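Local coordinates for protein WbmS, polysaccharide deacetylase involved in O-antigen biosynthesis (Bordetella bronchiseptica, PDB 3HFT) that probably removes acetyl groups from a polysaccharide with the help of a bound zinc ion, as a putative deacetylase of O-antigen biosynthesis, at residues 112-115 against 116-119; 92-95 against 96-99; 26-29 against 30-33. All coordinates share one frame; numbering follows the deposited sequence.

Contact 1 of 3, residues 112-115 against 116-119; sequences DRTL and ELAP
Leu117 lies over Thr114 O, and Glu116 along the carbonyls of Asp112 and Arg113, because both hold CG anti to their own carbonyl carbon (chi1 -59° and -63°), which lays each chain back along the turn just before it. For Leu117 this sets CB 3.2 Å from Thr114 O, with CG close behind, and the branch CD1 reaches Thr114 CG2 at 4.2 Å. The extended chain of Glu116 runs alongside its two carbonyls: its CB lies 3.3 Å from Arg113 O and its CG 3.4 Å from Asp112 O, methylene against oxygen, with the carboxylate still near the same two oxygens on this exposed residue.

The carbonyls are also gripped by the backbone. Glu116 N donates to Arg113 O at 3.2 Å and only weakly to Asp112 O; Leu117 N meets Thr114 O at 2.9 Å; Ala118 N meets Leu115 O at 3.1 Å, closing a type I beta turn from Leu115 to Ala118. Three successive i to i+3 bonds thus lead the chain from helix 107-115 into the loop before strand 123-124. Pro119, which has no N-H to give, follows as the chain extends.

Thr114 is buried against Val91 and Pro93, its hydroxyl satisfied by the carbonyl of Ile110 one turn back, whereas Leu115 and the small Ala118 both pack on Val91 of strand 87-91. The two charged side chains have partners elsewhere: Asp112 OD1 makes a salt bridge to Arg142 and Arg113 NH2 one to Glu105.

Contact 2 of 3, residues 92-95 against 96-99; sequences HPNF and NPLL
Asn94 meets Asn96 and Pro97 where the loop after strand 87-91 bends into a short helix. From CB its chain runs opposite the backbone N (chi1 -176°), carrying CG forward to 3.9 Å from Pro97 CD. At the tip, OD1 accepts the N-H of Asn96 at 3.1 Å, a reasonably straight bond of 152° whose donor stands above the amide's carbonyl plane. OD1 also lies 3.3 Å from Asn96 CB, while ND2 comes alongside Pro97 CD. The two asparagine amides are turned nearly perpendicular, 84° apart, so they do not stack; Asn96 ND2 is hydrogen-bonded instead to Ser128 OG.

Asparagine suits this place because its short, polar arm can satisfy a backbone N-H at the start of a helix. Proline suits position 97 equally well, since the first turn does not require its missing N-H; its CD rests 3.6 Å from Asn94 O. The next link is backbone, Leu98 N to Phe95 O at 2.9 Å. Beside it Phe95 and Leu98 point the same way, with Phe95 CB 4.1 Å from Leu98 CD1, and both press on Val107 of helix 107-115. Leu98 also packs on Leu98 of the second subunit.

The Asn94 side chain thus gives a capping bond at the turn leading into a weakly bonded helix. Just upstream, on the loop that leaves the edge strand 87-91, His92 NE2 binds zinc together with Asp46 and His127, an aspartate and two histidines consistent with the metal site of polysaccharide deacetylases.

Contact 3 of 3, residues 26-29 against 30-33; sequences DIDI and NQPE
The chain reverses in a type I beta turn from Asp28 to Gln31, closed by Gln31 N donating to Asp28 O at 2.8 Å with an angle of 161°. Asp28 carries the side-chain part. With CG opposite its backbone N (chi1 177°), the carboxylate reaches forward over the turn, and OD1 takes the N-H of Asn30 at 2.9 Å, approached from above the carboxylate plane. The first residue therefore holds the turn twice, through its own carbonyl and its carboxylate, as in an Asx turn superimposed on a type I turn. Aspartate suits this position because its arm is just long enough to reach the N-H two residues on.

Its other oxygen, OD2, lies 3.3 Å from Gln31 CG, where the two side chains run side by side; Gln31, an exposed residue, bends at chi2 (-74°). Asn30 crosses Asp28, with CB 3.4 Å from Asp28 OD1, but its own OD1 is bonded to Arg164. Ile29, branched and apolar, packs on Pro162.

Ser34 links the two arms by bonding Asp28 N and Gln31 O. The turn sits in the loop ahead of strand 39-44, near strand 163-164 through Arg164 and tied to strand 146-147 by the bond from Tyr146 to the carbonyl of Ile27.

Overall arrangement
Contacts 1 and 2 are partly buried and adjoin, their centres about 14 Å apart; their helices, 107-115 and 96-100, are consecutive in the chain. Thr114 OG1 lies 3.7 Å from Pro93 CA, so helix 107-115 rests on the loop bearing the zinc ligand His92. Contact 3 is a surface turn, its nearest atoms about 15 Å from contact 1 and about 16 Å from contact 2. The chemistry follows place. Contact 1 carries the chain from a helix into a loop, chiefly by backbone bonds, contact 2 leads into one with an amide cap, and contact 3 uses a carboxylate for a comparable bond in an exposed turn. Contact 2 alone reaches the second subunit.

Contact 1 of 3, residues 112-115 against 116-119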
ATOM      1  N   ASP A 112     -16.369  -3.410  12.330  1.00 36.59           N
ATOM      2  CA  ASP A 112     -17.669  -4.036  12.518  1.00 38.83           C
ATOM      3  C   ASP A 112     -18.791  -2.999  12.497  1.00 37.92           C
ATOM      4  O   ASP A 112     -19.833  -3.230  11.901  1.00 37.80           O
ATOM      5  CB  ASP A 112     -17.689  -4.857  13.798  1.00 37.99           C
ATOM      6  CG  ASP A 112     -16.896  -6.173  13.673  1.00 43.90           C
ATOM      7  OD1 ASP A 112     -16.600  -6.635  12.532  1.00 39.91           O
ATOM      8  OD2 ASP A 112     -16.580  -6.743  14.743  1.00 45.50           O
ATOM      9  N   ARG A 113     -18.573  -1.844  13.111  1.00 38.74           N
ATOM     10  CA  ARG A 113     -19.577  -0.794  13.053  1.00 37.51           C
ATOM     11  C   ARG A 113     -19.798  -0.303  11.641  1.00 35.93           C
ATOM     12  O   ARG A 113     -20.924  -0.082  11.239  1.00 33.43           O
ATOM     13  CB  ARG A 113     -19.206   0.401  13.919  1.00 39.32           C
ATOM     14  CG  ARG A 113     -19.709   0.337  15.318  1.00 45.18           C
ATOM     15  CD  ARG A 113     -19.769   1.734  15.903  1.00 49.30           C
ATOM     16  NE  ARG A 113     -18.468   2.391  15.911  1.00 50.73           N
ATOM     17  CZ  ARG A 113     -17.513   2.159  16.811  1.00 43.09           C
ATOM     18  NH1 ARG A 113     -17.694   1.272  17.758  1.00 47.70           N
ATOM     19  NH2 ARG A 113     -16.357   2.805  16.742  1.00 52.88           N
ATOM     20  N   THR A 114     -18.721  -0.109  10.888  1.00 35.67           N
ATOM     21  CA  THR A 114     -18.830   0.373   9.506  1.00 34.43           C
ATOM     22  C   THR A 114     -19.562  -0.633   8.610  1.00 35.15           C
ATOM     23  O   THR A 114     -20.348  -0.257   7.727  1.00 34.32           O
ATOM     24  CB  THR A 114     -17.441   0.628   8.913  1.00 36.22           C
ATOM     25  OG1 THR A 114     -16.667   1.402   9.842  1.00 36.02           O
ATOM     26  CG2 THR A 114     -17.544   1.355   7.576  1.00 29.22           C
ATOM     27  N   LEU A 115     -19.302  -1.918   8.838  1.00 34.79           N
ATOM     28  CA  LEU A 115     -19.927  -2.970   8.041  1.00 33.87           C
ATOM     29  C   LEU A 115     -21.442  -2.999   8.216  1.00 35.45           C
ATOM     30  O   LEU A 115     -22.143  -3.493   7.336  1.00 36.40           O
ATOM     31  CB  LEU A 115     -19.319  -4.337   8.379  1.00 33.54           C
ATOM     32  CG  LEU A 115     -17.919  -4.534   7.794  1.00 39.49           C
ATOM     33  CD1 LEU A 115     -17.225  -5.732   8.432  1.00 38.75           C
ATOM     34  CD2 LEU A 115     -18.037  -4.692   6.297  1.00 37.44           C
ATOM     35  N   GLU A 116     -21.946  -2.465   9.335  1.00 33.47           N
ATOM     36  CA  GLU A 116     -23.369  -2.410   9.555  1.00 35.45           C
ATOM     37  C   GLU A 116     -24.030  -1.539   8.488  1.00 36.00           C
ATOM     38  O   GLU A 116     -25.223  -1.659   8.246  1.00 34.70           O
ATOM     39  CB  GLU A 116     -23.678  -1.841  10.935  1.00 35.52           C
ATOM     40  CG  GLU A 116     -23.160  -2.686  12.070  1.00 45.07           C
ATOM     41  CD  GLU A 116     -23.525  -2.149  13.446  1.00 44.17           C
ATOM     42  OE1 GLU A 116     -24.288  -1.167  13.553  1.00 60.14           O
ATOM     43  OE2 GLU A 116     -23.038  -2.738  14.433  1.00 68.06           O
ATOM     44  N   LEU A 117     -23.268  -0.653   7.854  1.00 34.85           N
ATOM     45  CA  LEU A 117     -23.805   0.197   6.799  1.00 35.63           C
ATOM     46  C   LEU A 117     -24.080  -0.545   5.478  1.00 36.41           C
ATOM     47  O   LEU A 117     -24.865  -0.083   4.659  1.00 35.16           O
ATOM     48  CB  LEU A 117     -22.831   1.328   6.497  1.00 36.85           C
ATOM     49  CG  LEU A 117     -22.419   2.308   7.586  1.00 36.18           C
ATOM     50  CD1 LEU A 117     -21.313   3.235   7.030  1.00 34.62           C
ATOM     51  CD2 LEU A 117     -23.617   3.088   8.058  1.00 38.11           C
ATOM     52  N   ALA A 118     -23.433  -1.676   5.253  1.00 35.75           N
ATOM     53  CA  ALA A 118     -23.625  -2.418   4.005  1.00 35.20           C
ATOM     54  C   ALA A 118     -23.416  -3.897   4.251  1.00 36.47           C
ATOM     55  O   ALA A 118     -22.416  -4.458   3.814  1.00 38.59           O
ATOM     56  CB  ALA A 118     -22.643  -1.910   2.921  1.00 32.43           C
ATOM     57  N   PRO A 119     -24.344  -4.547   4.969  1.00 39.35           N
ATOM     58  CA  PRO A 119     -24.088  -5.957   5.253  1.00 40.90           C
ATOM     59  C   PRO A 119     -23.931  -6.770   3.981  1.00 39.91           C
ATOM     60  O   PRO A 119     -24.638  -6.546   2.999  1.00 40.45           O
ATOM     61  CB  PRO A 119     -25.330  -6.404   6.045  1.00 41.05           C
ATOM     62  CG  PRO A 119     -26.334  -5.361   5.845  1.00 41.08           C
ATOM     63  CD  PRO A 119     -25.606  -4.082   5.556  1.00 40.83           C
TER

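Contact 2 of 3, residues 92-95 against 96-99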
ATOM      1  N   HIS A  92     -16.191   2.434   3.804  1.00 33.19           N
ATOM      2  CA  HIS A  92     -15.087   3.350   3.990  1.00 33.30           C
ATOM      3  C   HIS A  92     -14.833   3.562   5.492  1.00 35.48           C
ATOM      4  O   HIS A  92     -15.129   4.619   6.053  1.00 33.12           O
ATOM      5  CB  HIS A  92     -15.406   4.665   3.282  1.00 34.13           C
ATOM      6  CG  HIS A  92     -14.207   5.487   2.926  1.00 33.21           C
ATOM      7  ND1 HIS A  92     -13.201   5.036   2.101  1.00 37.36           N
ATOM      8  CD2 HIS A  92     -13.897   6.775   3.227  1.00 38.51           C
ATOM      9  CE1 HIS A  92     -12.305   5.997   1.938  1.00 34.34           C
ATOM     10  NE2 HIS A  92     -12.702   7.058   2.616  1.00 34.62           N
ATOM     11  N   PRO A  93     -14.260   2.548   6.148  1.00 34.90           N
ATOM     12  CA  PRO A  93     -13.992   2.605   7.578  1.00 33.92           C
ATOM     13  C   PRO A  93     -12.924   3.656   7.890  1.00 34.75           C
ATOM     14  O   PRO A  93     -12.005   3.867   7.080  1.00 35.32           O
ATOM     15  CB  PRO A  93     -13.457   1.196   7.883  1.00 35.41           C
ATOM     16  CG  PRO A  93     -12.842   0.764   6.630  1.00 34.26           C
ATOM     17  CD  PRO A  93     -13.769   1.283   5.562  1.00 32.76           C
ATOM     18  N   ASN A  94     -13.060   4.296   9.053  1.00 35.52           N
ATOM     19  CA  ASN A  94     -12.133   5.323   9.491  1.00 35.76           C
ATOM     20  C   ASN A  94     -11.330   4.915  10.704  1.00 36.46           C
ATOM     21  O   ASN A  94     -11.837   4.947  11.849  1.00 32.48           O
ATOM     22  CB  ASN A  94     -12.887   6.591   9.834  1.00 37.20           C
ATOM     23  CG  ASN A  94     -11.957   7.726  10.211  1.00 39.30           C
ATOM     24  OD1 ASN A  94     -10.756   7.713   9.908  1.00 36.60           O
ATOM     25  ND2 ASN A  94     -12.518   8.731  10.836  1.00 36.10           N
ATOM     26  N   PHE A  95     -10.079   4.522  10.459  1.00 32.12           N
ATOM     27  CA  PHE A  95      -9.201   4.077  11.525  1.00 34.37           C
ATOM     28  C   PHE A  95      -8.242   5.166  11.993  1.00 34.70           C
ATOM     29  O   PHE A  95      -7.434   4.907  12.886  1.00 37.63           O
ATOM     30  CB  PHE A  95      -8.379   2.863  11.085  1.00 33.75           C
ATOM     31  CG  PHE A  95      -9.197   1.697  10.562  1.00 32.69           C
ATOM     32  CD1 PHE A  95     -10.107   1.036  11.378  1.00 35.75           C
ATOM     33  CD2 PHE A  95      -8.998   1.225   9.262  1.00 32.73           C
ATOM     34  CE1 PHE A  95     -10.846  -0.055  10.901  1.00 33.55           C
ATOM     35  CE2 PHE A  95      -9.714   0.121   8.788  1.00 33.98           C
ATOM     36  CZ  PHE A  95     -10.647  -0.516   9.602  1.00 35.40           C
ATOM     37  N   ASN A  96      -8.370   6.378  11.456  1.00 34.52           N
ATOM     38  CA  ASN A  96      -7.502   7.493  11.843  1.00 35.76           C
ATOM     39  C   ASN A  96      -7.461   7.764  13.337  1.00 36.34           C
ATOM     40  O   ASN A  96      -6.395   8.011  13.884  1.00 39.77           O
ATOM     41  CB  ASN A  96      -7.871   8.793  11.094  1.00 35.48           C
ATOM     42  CG  ASN A  96      -7.286   8.855   9.701  1.00 39.96           C
ATOM     43  OD1 ASN A  96      -6.353   8.107   9.363  1.00 41.97           O
ATOM     44  ND2 ASN A  96      -7.826   9.763   8.872  1.00 42.42           N
ATOM     45  N   PRO A  97      -8.606   7.713  14.018  1.00 35.40           N
ATOM     46  CA  PRO A  97      -8.529   7.952  15.475  1.00 37.30           C
ATOM     47  C   PRO A  97      -7.584   7.003  16.223  1.00 38.15           C
ATOM     48  O   PRO A  97      -7.078   7.334  17.287  1.00 36.77           O
ATOM     49  CB  PRO A  97      -9.972   7.740  15.935  1.00 37.26           C
ATOM     50  CG  PRO A  97     -10.798   8.055  14.695  1.00 36.91           C
ATOM     51  CD  PRO A  97      -9.995   7.514  13.564  1.00 35.76           C
ATOM     52  N   LEU A  98      -7.326   5.832  15.654  1.00 37.78           N
ATOM     53  CA  LEU A  98      -6.429   4.888  16.288  1.00 37.03           C
ATOM     54  C   LEU A  98      -4.990   5.388  16.200  1.00 37.86           C
ATOM     55  O   LEU A  98      -4.157   5.110  17.070  1.00 37.71           O
ATOM     56  CB  LEU A  98      -6.556   3.519  15.630  1.00 36.76           C
ATOM     57  CG  LEU A  98      -7.953   2.894  15.603  1.00 39.32           C
ATOM     58  CD1 LEU A  98      -7.876   1.551  14.890  1.00 36.57           C
ATOM     59  CD2 LEU A  98      -8.532   2.736  16.995  1.00 35.68           C
ATOM     60  N   LEU A  99      -4.706   6.127  15.142  1.00 35.85           N
ATOM     61  CA  LEU A  99      -3.359   6.614  14.870  1.00 37.19           C
ATOM     62  C   LEU A  99      -3.124   7.981  15.511  1.00 39.51           C
ATOM     63  O   LEU A  99      -1.985   8.347  15.843  1.00 39.21           O
ATOM     64  CB  LEU A  99      -3.164   6.752  13.366  1.00 36.83           C
ATOM     65  CG  LEU A  99      -3.527   5.530  12.524  1.00 30.20           C
ATOM     66  CD1 LEU A  99      -3.251   5.860  11.042  1.00 34.99           C
ATOM     67  CD2 LEU A  99      -2.756   4.334  13.001  1.00 28.78           C
TER

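Contact 3 of 3, residues 26-29 against 30-33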
ATOM      1  N   ASP A  26     -16.993  -6.629 -10.210  1.00 34.30           N
ATOM      2  CA  ASP A  26     -16.999  -7.281 -11.523  1.00 33.79           C
ATOM      3  C   ASP A  26     -15.617  -7.864 -11.848  1.00 34.10           C
ATOM      4  O   ASP A  26     -15.492  -8.647 -12.775  1.00 34.58           O
ATOM      5  CB  ASP A  26     -17.408  -6.304 -12.630  1.00 32.14           C
ATOM      6  CG  ASP A  26     -18.847  -5.845 -12.530  1.00 33.05           C
ATOM      7  OD1 ASP A  26     -19.725  -6.644 -12.174  1.00 32.40           O
ATOM      8  OD2 ASP A  26     -19.115  -4.672 -12.860  1.00 31.92           O
ATOM      9  N   ILE A  27     -14.586  -7.514 -11.073  1.00 33.51           N
ATOM     10  CA  ILE A  27     -13.230  -8.018 -11.302  1.00 33.92           C
ATOM     11  C   ILE A  27     -13.194  -9.512 -10.996  1.00 36.61           C
ATOM     12  O   ILE A  27     -13.587  -9.937  -9.905  1.00 35.72           O
ATOM     13  CB  ILE A  27     -12.205  -7.292 -10.417  1.00 33.58           C
ATOM     14  CG1 ILE A  27     -12.141  -5.810 -10.833  1.00 32.45           C
ATOM     15  CG2 ILE A  27     -10.788  -7.961 -10.481  1.00 33.97           C
ATOM     16  CD1 ILE A  27     -11.472  -4.867  -9.829  1.00 34.33           C
ATOM     17  N   ASP A  28     -12.772 -10.293 -11.979  1.00 35.01           N
ATOM     18  CA  ASP A  28     -12.604 -11.720 -11.826  1.00 37.20           C
ATOM     19  C   ASP A  28     -11.126 -11.944 -12.078  1.00 36.54           C
ATOM     20  O   ASP A  28     -10.650 -11.838 -13.215  1.00 37.55           O
ATOM     21  CB  ASP A  28     -13.450 -12.471 -12.832  1.00 36.32           C
ATOM     22  CG  ASP A  28     -13.251 -13.976 -12.766  1.00 41.33           C
ATOM     23  OD1 ASP A  28     -12.346 -14.466 -12.049  1.00 39.47           O
ATOM     24  OD2 ASP A  28     -14.010 -14.683 -13.458  1.00 46.60           O
ATOM     25  N   ILE A  29     -10.415 -12.239 -11.003  1.00 38.33           N
ATOM     26  CA  ILE A  29      -8.963 -12.360 -11.042  1.00 39.31           C
ATOM     27  C   ILE A  29      -8.539 -13.437 -12.039  1.00 40.40           C
ATOM     28  O   ILE A  29      -7.442 -13.401 -12.545  1.00 39.46           O
ATOM     29  CB  ILE A  29      -8.394 -12.650  -9.609  1.00 39.74           C
ATOM     30  CG1 ILE A  29      -6.910 -12.318  -9.532  1.00 36.47           C
ATOM     31  CG2 ILE A  29      -8.731 -14.090  -9.159  1.00 43.88           C
ATOM     32  CD1 ILE A  29      -6.622 -10.886  -9.897  1.00 38.07           C
ATOM     33  N   ASN A  30      -9.419 -14.392 -12.334  1.00 40.15           N
ATOM     34  CA  ASN A  30      -9.101 -15.449 -13.303  1.00 41.03           C
ATOM     35  C   ASN A  30      -9.373 -15.101 -14.753  1.00 40.45           C
ATOM     36  O   ASN A  30      -9.132 -15.917 -15.624  1.00 38.65           O
ATOM     37  CB  ASN A  30      -9.904 -16.718 -12.957  1.00 42.05           C
ATOM     38  CG  ASN A  30      -9.495 -17.293 -11.633  1.00 45.58           C
ATOM     39  OD1 ASN A  30      -8.313 -17.410 -11.357  1.00 45.70           O
ATOM     40  ND2 ASN A  30     -10.461 -17.606 -10.787  1.00 50.16           N
ATOM     41  N   GLN A  31      -9.898 -13.911 -15.015  1.00 37.11           N
ATOM     42  CA  GLN A  31     -10.326 -13.515 -16.348  1.00 38.69           C
ATOM     43  C   GLN A  31      -9.959 -12.068 -16.585  1.00 37.84           C
ATOM     44  O   GLN A  31     -10.734 -11.180 -16.235  1.00 35.46           O
ATOM     45  CB  GLN A  31     -11.844 -13.622 -16.472  1.00 40.79           C
ATOM     46  CG  GLN A  31     -12.404 -15.038 -16.361  1.00 51.20           C
ATOM     47  CD  GLN A  31     -12.142 -15.884 -17.599  1.00 67.93           C
ATOM     48  OE1 GLN A  31     -11.980 -15.356 -18.705  1.00 76.32           O
ATOM     49  NE2 GLN A  31     -12.121 -17.210 -17.420  1.00 68.49           N
ATOM     50  N   PRO A  32      -8.776 -11.823 -17.165  1.00 38.45           N
ATOM     51  CA  PRO A  32      -8.334 -10.442 -17.373  1.00 39.34           C
ATOM     52  C   PRO A  32      -9.291  -9.599 -18.190  1.00 37.92           C
ATOM     53  O   PRO A  32      -9.275  -8.386 -18.048  1.00 38.80           O
ATOM     54  CB  PRO A  32      -6.988 -10.605 -18.091  1.00 39.65           C
ATOM     55  CG  PRO A  32      -6.494 -11.915 -17.632  1.00 39.73           C
ATOM     56  CD  PRO A  32      -7.737 -12.786 -17.582  1.00 37.09           C
ATOM     57  N   GLU A  33     -10.133 -10.230 -19.016  1.00 35.27           N
ATOM     58  CA  GLU A  33     -11.116  -9.490 -19.804  1.00 34.62           C
ATOM     59  C   GLU A  33     -12.035  -8.701 -18.878  1.00 35.52           C
ATOM     60  O   GLU A  33     -12.624  -7.703 -19.270  1.00 36.17           O
ATOM     61  CB  GLU A  33     -11.960 -10.442 -20.690  1.00 33.53           C
TER